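Local coordinates for protein phosphoacetylglucosamine mutase (Aspergillus lentulus, PDB 5OAW) that catalyses the interconversion of the 6- and 1-phosphates of N-acetylglucosamine, probably through a phosphoserine in a magnesium-dependent active site, at residues A[201-206]-A[435-440]. Residues are numbered along the deposited sequence; the frame is centred on the assembly and turned at random.
Sequences RVMRGV and VEAILA
V206 N donates to M203 O at 3.1 Å. This bond closes a type II turn through R204 and G205, with G205 at a positive phi of 77°. The turn lies at the C-terminal side of helix 188-202. It brings M203 and V206 to the same helix, 428-441, where they meet A437 and A440. R204 N also bonds to R201 O, within 201-206. Across the contact the packing is apolar.

M203 touches both alanines. Its CG lies anti to the carbonyl carbon (chi1 -74°), and the chain bends again at chi2 and chi3. The thioether thus curls against the helix. SD sits 3.7 Å from A437 CA, and CE is 3.8 Å from A440 CB. One side chain therefore spans two residues three apart, on one face of the helix. V202 meets the first, with its CG1 4.1 Å from A437 CB. V206 meets the second, with its CG1 3.6 Å from A440 CB. V206 CG2 lies beside the carbonyl of A440.

The enzyme has the four-domain architecture of the phosphohexomutases. Segment 201-206 falls in the sequence range of domain II and 435-440 in that of domain III, so the contact probably joins the two domains. The small alanine side chains let the backbones come close, with the CA atoms of M203 and A437 6.3 Å apart. I438 faces away from 201-206, and its side chain packs on L312 and F316 of helix 306-323.

E436 turns its carboxylate away from 201-206, to a salt bridge with R279 and a hydrogen bond with Y292, on neighbouring strands 279-283 and 290-295 of one sheet. V202 also packs on C413, A416 and L417 of helix 408-420. R201 forms a salt bridge with D419 of that helix.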
# COMPACT_ATOMS: atom_id res chain seq x y z
N ARG A 201 4.96 -11.09 21.51
CA ARG A 201 6.27 -11.72 21.32
C ARG A 201 7.34 -10.70 20.93
O ARG A 201 8.37 -10.61 21.59
CB ARG A 201 6.23 -12.84 20.27
CG ARG A 201 5.27 -13.98 20.57
CD ARG A 201 5.69 -15.29 19.90
NE ARG A 201 5.97 -15.22 18.45
CZ ARG A 201 5.07 -15.15 17.46
NH1 ARG A 201 3.75 -15.10 17.69
NH2 ARG A 201 5.49 -15.11 16.20
N VAL A 202 7.07 -9.90 19.89
CA VAL A 202 8.06 -8.93 19.41
C VAL A 202 8.46 -7.91 20.50
O VAL A 202 9.60 -7.44 20.52
CB VAL A 202 7.65 -8.28 18.06
CG1 VAL A 202 6.59 -7.20 18.23
CG2 VAL A 202 8.86 -7.70 17.35
N MET A 203 7.55 -7.66 21.43
CA MET A 203 7.74 -6.68 22.50
C MET A 203 8.36 -7.21 23.79
O MET A 203 8.58 -6.43 24.73
CB MET A 203 6.41 -6.00 22.83
CG MET A 203 5.93 -5.00 21.80
SD MET A 203 7.02 -3.61 21.53
CE MET A 203 6.90 -2.71 23.08
N ARG A 204 8.62 -8.52 23.86
CA ARG A 204 9.16 -9.14 25.08
C ARG A 204 10.38 -8.38 25.65
O ARG A 204 11.37 -8.16 24.95
CB ARG A 204 9.48 -10.63 24.82
CG ARG A 204 10.52 -11.27 25.73
CD ARG A 204 10.35 -12.78 25.82
NE ARG A 204 9.46 -13.15 26.92
CZ ARG A 204 9.82 -13.27 28.20
NH1 ARG A 204 11.08 -13.05 28.57
NH2 ARG A 204 8.92 -13.61 29.11
N GLY A 205 10.25 -7.93 26.91
CA GLY A 205 11.35 -7.29 27.64
C GLY A 205 11.63 -5.85 27.28
O GLY A 205 12.69 -5.30 27.61
N VAL A 206 10.67 -5.21 26.61
CA VAL A 206 10.85 -3.87 26.07
C VAL A 206 9.55 -3.08 26.26
O VAL A 206 8.49 -3.69 26.42
CB VAL A 206 11.41 -3.98 24.62
CG1 VAL A 206 10.54 -3.32 23.56
CG2 VAL A 206 12.87 -3.51 24.57
N VAL A 435 6.60 0.13 13.76
CA VAL A 435 7.31 1.36 14.17
C VAL A 435 7.41 1.43 15.70
O VAL A 435 8.49 1.68 16.26
CB VAL A 435 6.64 2.63 13.58
CG1 VAL A 435 7.22 3.91 14.19
CG2 VAL A 435 6.80 2.66 12.07
N GLU A 436 6.28 1.16 16.36
CA GLU A 436 6.19 1.25 17.81
C GLU A 436 7.14 0.28 18.48
O GLU A 436 7.84 0.66 19.44
CB GLU A 436 4.75 1.03 18.28
CG GLU A 436 3.81 2.18 17.97
CD GLU A 436 4.29 3.51 18.52
OE1 GLU A 436 4.64 3.57 19.72
OE2 GLU A 436 4.32 4.50 17.73
N ALA A 437 7.20 -0.94 17.94
CA ALA A 437 8.13 -1.95 18.43
C ALA A 437 9.59 -1.56 18.22
O ALA A 437 10.44 -1.83 19.08
CB ALA A 437 7.83 -3.29 17.77
N ILE A 438 9.88 -0.93 17.07
CA ILE A 438 11.24 -0.54 16.73
C ILE A 438 11.74 0.57 17.67
O ILE A 438 12.85 0.46 18.23
CB ILE A 438 11.39 -0.13 15.25
CG1 ILE A 438 11.14 -1.33 14.33
CG2 ILE A 438 12.80 0.39 14.98
CD1 ILE A 438 10.81 -0.94 12.91
N LEU A 439 10.92 1.61 17.84
CA LEU A 439 11.27 2.76 18.67
C LEU A 439 11.32 2.41 20.15
O LEU A 439 11.87 3.17 20.95
CB LEU A 439 10.28 3.89 18.47
CG LEU A 439 10.12 4.52 17.09
CD1 LEU A 439 8.94 5.48 17.14
CD2 LEU A 439 11.39 5.22 16.61
N ALA A 440 10.72 1.27 20.49
CA ALA A 440 10.74 0.73 21.84
C ALA A 440 12.04 -0.02 22.05
O ALA A 440 12.70 0.14 23.07
CB ALA A 440 9.56 -0.18 22.07